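Local structure of 3-hydroxyacyl-thioester dehydratase X (Mycobacterium tuberculosis, 3WEW) at residues Ala66-Asn71 with Val214-Pro219; Val103-Asn108 with Thr121-Gln126. The protein catalyses the reversible, R-specific hydration of trans-2-enoyl-CoA thioesters to 3-hydroxyacyl-CoA, accepting a broad range of chain lengths with a preference for C8 to C12. All coordinates share one frame; numbering follows the deposited sequence.

Contact 1 of 2, residues Ala66-Asn71 with Val214-Pro219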
loop_
_atom_site.group_PDB
_atom_site.type_symbol
_atom_site.label_atom_id
_atom_site.label_comp_id
_atom_site.label_asym_id
_atom_site.label_seq_id
_atom_site.Cartn_x
_atom_site.Cartn_y
_atom_site.Cartn_z
ATOM N N ALA A 66 -9.743 3.256 9.597
ATOM C CA ALA A 66 -8.363 2.996 10.050
ATOM C C ALA A 66 -7.344 3.707 9.180
ATOM O O ALA A 66 -7.553 3.895 7.975
ATOM C CB ALA A 66 -8.063 1.509 10.040
ATOM N N ILE A 67 -6.219 4.072 9.796
ATOM C CA ILE A 67 -5.207 4.842 9.112
ATOM C C ILE A 67 -3.923 4.035 8.941
ATOM O O ILE A 67 -3.403 3.445 9.888
ATOM C CB ILE A 67 -4.986 6.163 9.850
ATOM C CG1 ILE A 67 -6.185 7.074 9.558
ATOM C CG2 ILE A 67 -3.685 6.829 9.400
ATOM C CD1 ILE A 67 -6.414 8.156 10.585
ATOM N N HIS A 68 -3.413 4.033 7.718
ATOM C CA HIS A 68 -2.204 3.284 7.336
ATOM C C HIS A 68 -0.996 4.220 7.460
ATOM O O HIS A 68 -0.852 5.135 6.668
ATOM C CB HIS A 68 -2.379 2.794 5.891
ATOM C CG HIS A 68 -1.331 1.842 5.445
ATOM N ND1 HIS A 68 -1.385 1.196 4.234
ATOM C CD2 HIS A 68 -0.195 1.424 6.039
ATOM C CE1 HIS A 68 -0.328 0.425 4.093
ATOM N NE2 HIS A 68 0.403 0.534 5.181
ATOM N N THR A 69 -0.155 4.013 8.473
ATOM C CA THR A 69 0.969 4.915 8.745
ATOM C C THR A 69 2.326 4.512 8.137
ATOM O O THR A 69 3.213 5.349 7.946
ATOM C CB THR A 69 1.172 5.084 10.261
ATOM O OG1 THR A 69 1.570 3.841 10.851
ATOM C CG2 THR A 69 -0.114 5.554 10.910
ATOM N N GLU A 70 2.521 3.245 7.835
ATOM C CA GLU A 70 3.859 2.808 7.484
ATOM C C GLU A 70 3.762 1.430 6.798
ATOM O O GLU A 70 2.793 0.667 7.030
ATOM C CB GLU A 70 4.666 2.749 8.764
ATOM C CG GLU A 70 6.155 2.820 8.630
ATOM C CD GLU A 70 6.848 2.829 9.989
ATOM O OE1 GLU A 70 6.349 3.512 10.928
ATOM O OE2 GLU A 70 7.866 2.132 10.120
ATOM N N ASN A 71 4.717 1.140 5.925
ATOM C CA ASN A 71 4.697 -0.118 5.177
ATOM C C ASN A 71 6.087 -0.495 4.722
ATOM O O ASN A 71 6.811 0.344 4.163
ATOM C CB ASN A 71 3.792 -0.030 3.967
ATOM C CG ASN A 71 3.151 -1.362 3.611
ATOM O OD1 ASN A 71 3.489 -2.026 2.594
ATOM N ND2 ASN A 71 2.208 -1.757 4.426
ATOM N N VAL A 214 8.032 2.559 3.205
ATOM C CA VAL A 214 7.246 3.810 3.137
ATOM C C VAL A 214 6.733 4.362 4.495
ATOM O O VAL A 214 6.217 3.621 5.324
ATOM C CB VAL A 214 5.986 3.613 2.251
ATOM C CG1 VAL A 214 5.309 4.930 1.950
ATOM C CG2 VAL A 214 6.384 2.960 0.959
ATOM N N ARG A 215 6.816 5.682 4.643
ATOM C CA ARG A 215 6.323 6.397 5.792
ATOM C C ARG A 215 5.284 7.368 5.291
ATOM O O ARG A 215 5.648 8.329 4.643
ATOM C CB ARG A 215 7.465 7.186 6.458
ATOM C CG ARG A 215 8.219 6.503 7.624
ATOM C CD ARG A 215 8.193 7.375 8.920
ATOM N NE ARG A 215 7.309 6.855 9.999
ATOM C CZ ARG A 215 5.959 6.881 10.030
ATOM N NH1 ARG A 215 5.235 7.407 9.038
ATOM N NH2 ARG A 215 5.314 6.352 11.070
ATOM N N PHE A 216 4.011 7.147 5.614
ATOM C CA PHE A 216 2.928 8.032 5.182
ATOM C C PHE A 216 2.842 9.224 6.099
ATOM O O PHE A 216 2.984 9.085 7.308
ATOM C CB PHE A 216 1.582 7.303 5.164
ATOM C CG PHE A 216 1.523 6.231 4.124
ATOM C CD1 PHE A 216 1.533 6.567 2.771
ATOM C CD2 PHE A 216 1.554 4.888 4.471
ATOM C CE1 PHE A 216 1.550 5.594 1.791
ATOM C CE2 PHE A 216 1.546 3.919 3.477
ATOM C CZ PHE A 216 1.542 4.266 2.139
ATOM N N ALA A 217 2.585 10.400 5.529
ATOM C CA ALA A 217 2.420 11.616 6.336
ATOM C C ALA A 217 1.031 12.237 6.131
ATOM O O ALA A 217 0.052 11.724 6.629
ATOM C CB ALA A 217 3.549 12.619 6.030
ATOM N N LYS A 218 0.952 13.338 5.402
ATOM C CA LYS A 218 -0.302 14.017 5.259
ATOM C C LYS A 218 -1.119 13.260 4.237
ATOM O O LYS A 218 -0.613 12.859 3.194
ATOM C CB LYS A 218 -0.123 15.484 4.836
ATOM C CG LYS A 218 0.800 16.273 5.772
ATOM C CD LYS A 218 0.263 16.399 7.204
ATOM C CE LYS A 218 -0.668 17.609 7.330
ATOM N NZ LYS A 218 -1.271 17.726 8.690
ATOM N N PRO A 219 -2.399 13.077 4.528
ATOM C CA PRO A 219 -3.216 12.427 3.536
ATOM C C PRO A 219 -3.258 13.229 2.260
ATOM O O PRO A 219 -3.052 14.428 2.289
ATOM C CB PRO A 219 -4.593 12.368 4.187
ATOM C CG PRO A 219 -4.577 13.310 5.329
ATOM C CD PRO A 219 -3.148 13.507 5.719
#
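The F216 ring turns its edge to one face of the H68 imidazole, and CE2 stands over the imidazole centre, 4.0 Å from H68 NE2. The planes meet at 60°, a T-shaped pair. One face of the phenyl ring carries V214 CG1 near its rim, and T69 C and E70 N lie near its plane at the edge. In the plane of the imidazole, E70 O takes a weak hydrogen bond from H68 NE2. F43 and F123 also meet the H68 ring. H68 holds CG anti to its own N (chi1 -171°), which presents the imidazole face to the F216 edge. The R215 guanidinium has E70 CG over one face; R215 NH2 lies 3.0 Å from E70 OE1 in a salt bridge whose carboxylate and guanidinium planes are 55° apart, while E70 OE2 bonds to H72. This is an antiparallel pairing of strands 67-75 and 210-216 at the middle of the hotdog sheet. E70 faces R215 as a non-hydrogen-bonded pair, and N71 with V214 forms the hydrogen-bonded one, V214 N reaching N71 O at 2.7 Å. F216 N bonds to T69 O at 3.1 Å from above the carbonyl plane. On the other side of the strand T69 and E70 both face T122, a classic beta bulge. The N71 side chain lies near a bound magnesium ion.

Contact 2 of 2, residues Val103-Asn108 with Thr121-Gln126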
loop_
_atom_site.group_PDB
_atom_site.type_symbol
_atom_site.label_atom_id
_atom_site.label_comp_id
_atom_site.label_asym_id
_atom_site.label_seq_id
_atom_site.Cartn_x
_atom_site.Cartn_y
_atom_site.Cartn_z
ATOM N N VAL A 103 -0.838 -0.974 15.436
ATOM C CA VAL A 103 -0.601 -2.419 15.369
ATOM C C VAL A 103 0.144 -2.775 14.109
ATOM O O VAL A 103 -0.046 -2.116 13.082
ATOM C CB VAL A 103 -1.907 -3.243 15.467
ATOM C CG1 VAL A 103 -2.798 -3.024 14.269
ATOM C CG2 VAL A 103 -1.582 -4.705 15.611
ATOM N N ASP A 104 1.016 -3.786 14.216
ATOM C CA ASP A 104 1.726 -4.333 13.068
ATOM C C ASP A 104 1.056 -5.604 12.574
ATOM O O ASP A 104 0.765 -6.552 13.360
ATOM C CB ASP A 104 3.175 -4.659 13.400
ATOM C CG ASP A 104 4.022 -3.430 13.642
ATOM O OD1 ASP A 104 3.557 -2.278 13.383
ATOM O OD2 ASP A 104 5.179 -3.635 14.120
ATOM N N LEU A 105 0.838 -5.618 11.259
ATOM C CA LEU A 105 0.329 -6.779 10.548
ATOM C C LEU A 105 1.425 -7.278 9.630
ATOM O O LEU A 105 1.889 -6.562 8.717
ATOM C CB LEU A 105 -0.885 -6.426 9.719
ATOM C CG LEU A 105 -2.268 -6.412 10.373
ATOM C CD1 LEU A 105 -2.783 -7.806 10.713
ATOM C CD2 LEU A 105 -2.276 -5.537 11.583
ATOM N N VAL A 106 1.835 -8.519 9.881
ATOM C CA VAL A 106 2.998 -9.082 9.261
ATOM C C VAL A 106 2.578 -10.211 8.366
ATOM O O VAL A 106 2.105 -11.204 8.871
ATOM C CB VAL A 106 3.952 -9.621 10.315
ATOM C CG1 VAL A 106 5.213 -10.160 9.634
ATOM C CG2 VAL A 106 4.302 -8.529 11.327
ATOM N N THR A 107 2.801 -10.065 7.062
ATOM C CA THR A 107 2.309 -10.998 6.062
ATOM C C THR A 107 3.471 -11.651 5.296
ATOM O O THR A 107 4.390 -10.993 4.904
ATOM C CB THR A 107 1.376 -10.266 5.056
ATOM O OG1 THR A 107 0.322 -9.613 5.773
ATOM C CG2 THR A 107 0.759 -11.188 4.095
ATOM N N ASN A 108 3.392 -12.955 5.086
ATOM C CA ASN A 108 4.401 -13.718 4.387
ATOM C C ASN A 108 3.733 -14.416 3.257
ATOM O O ASN A 108 2.787 -15.160 3.462
ATOM C CB ASN A 108 5.083 -14.683 5.355
ATOM C CG ASN A 108 6.066 -13.934 6.266
ATOM O OD1 ASN A 108 7.068 -13.438 5.795
ATOM N ND2 ASN A 108 5.718 -13.742 7.534
ATOM N N THR A 121 2.889 -4.105 7.823
ATOM C CA THR A 121 1.939 -3.033 7.619
ATOM C C THR A 121 1.571 -2.457 8.989
ATOM O O THR A 121 1.231 -3.201 9.894
ATOM C CB THR A 121 0.680 -3.540 6.888
ATOM O OG1 THR A 121 0.998 -3.941 5.532
ATOM C CG2 THR A 121 -0.466 -2.469 6.874
ATOM N N THR A 122 1.669 -1.140 9.148
ATOM C CA THR A 122 1.275 -0.507 10.405
ATOM C C THR A 122 0.032 0.328 10.248
ATOM O O THR A 122 -0.002 1.250 9.452
ATOM C CB THR A 122 2.369 0.379 10.972
ATOM O OG1 THR A 122 3.510 -0.440 11.266
ATOM C CG2 THR A 122 1.877 1.003 12.254
ATOM N N PHE A 123 -0.979 -0.025 11.030
ATOM C CA PHE A 123 -2.253 0.651 11.078
ATOM C C PHE A 123 -2.430 1.405 12.408
ATOM O O PHE A 123 -1.912 0.987 13.461
ATOM C CB PHE A 123 -3.381 -0.377 10.974
ATOM C CG PHE A 123 -3.586 -0.952 9.589
ATOM C CD1 PHE A 123 -3.949 -0.134 8.517
ATOM C CD2 PHE A 123 -3.511 -2.333 9.377
ATOM C CE1 PHE A 123 -4.178 -0.669 7.255
ATOM C CE2 PHE A 123 -3.737 -2.877 8.119
ATOM C CZ PHE A 123 -4.044 -2.040 7.042
ATOM N N LEU A 124 -3.198 2.500 12.323
ATOM C CA LEU A 124 -3.639 3.338 13.453
ATOM C C LEU A 124 -5.165 3.370 13.591
ATOM O O LEU A 124 -5.883 3.696 12.634
ATOM C CB LEU A 124 -3.162 4.755 13.250
ATOM C CG LEU A 124 -3.611 5.790 14.270
ATOM C CD1 LEU A 124 -3.055 5.511 15.657
ATOM C CD2 LEU A 124 -3.132 7.152 13.762
ATOM N N HIS A 125 -5.640 2.988 14.779
ATOM C CA HIS A 125 -7.023 3.193 15.194
ATOM C C HIS A 125 -7.022 4.371 16.172
ATOM O O HIS A 125 -6.439 4.262 17.272
ATOM C CB HIS A 125 -7.632 1.952 15.868
ATOM C CG HIS A 125 -9.058 2.153 16.308
ATOM N ND1 HIS A 125 -9.423 2.325 17.633
ATOM C CD2 HIS A 125 -10.200 2.286 15.584
ATOM C CE1 HIS A 125 -10.730 2.507 17.704
ATOM N NE2 HIS A 125 -11.225 2.487 16.478
ATOM N N GLN A 126 -7.672 5.475 15.760
ATOM C CA GLN A 126 -7.653 6.758 16.516
ATOM C C GLN A 126 -8.487 6.736 17.804
ATOM O O GLN A 126 -9.709 6.677 17.735
ATOM C CB GLN A 126 -8.081 7.926 15.621
ATOM C CG GLN A 126 -6.989 8.301 14.630
ATOM C CD GLN A 126 -7.307 9.534 13.808
ATOM O OE1 GLN A 126 -8.143 9.494 12.892
ATOM N NE2 GLN A 126 -6.615 10.625 14.103
#
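Backbone hydrogen bonds carry most of the pairing between V103-L105 and T121-F123. V103 and F123 bond in both directions, with V103 N 3.0 Å from F123 O, and L105 and T121 do the same, L105 N lying 2.8 Å from T121 O with an N-H...O angle of 173°. Between these two hydrogen-bonded pairs sits the non-hydrogen-bonded pair D104 and T122, whose alpha carbons are 4.7 Å apart. There, CA-H...O contacts supplement the backbone bonds: T122 CA approaches V103 O at 3.4 Å, and D104 CA approaches T121 O. The two strands, 100-111 and 114-126, form an antiparallel beta hairpin within the hotdog sheet, and the short segments run at 149° to each other. Among polar side chains, T122 OG1 donates to D104 OD1 at 2.8 Å, reaching it from above the carboxylate plane, 41° out of it. The two side chains lie next to each other and point the same way. R95 makes a salt bridge to the same OD1 and N93 a hydrogen bond to OD2, so both carboxylate oxygens are held and the rotation of the group is restrained. Apolar contacts occupy the other face of the sheet. L105 CD2 meets the edge of the F123 ring at CD2, 4.1 Å away, their side chains crossing at about a right angle; T121 CG2 lies over one face of that ring, nearer its rim than its centre. V103 CG1 packs on F123 CB at 4.3 Å, and L105 also touches V50, L53 and V54 of helix 47-55.

From the N terminus the chain passes through strand 9-16 and three helices before strand 67-75, which supplies residues 67-71 of contact 1, then runs through strand 84-96 into the hairpin of strands 100-111 and 114-126. Contact 2 closes that hairpin, with 12 residues between its segments. Contact 1 closes only after a further long excursion, when strand 210-216 returns beside 67-75 with 142 residues intervening; contact 2 is therefore nested inside its loop. Strands 114-126 and 67-75 are neighbours in the sheet, so the contacts adjoin: I67 O lies 2.6 Å from L124 N and T69 N 2.9 Å from T122 O, both probable hydrogen bonds. Contact 1 thereby continues the sheet into the strands of the C-terminal half.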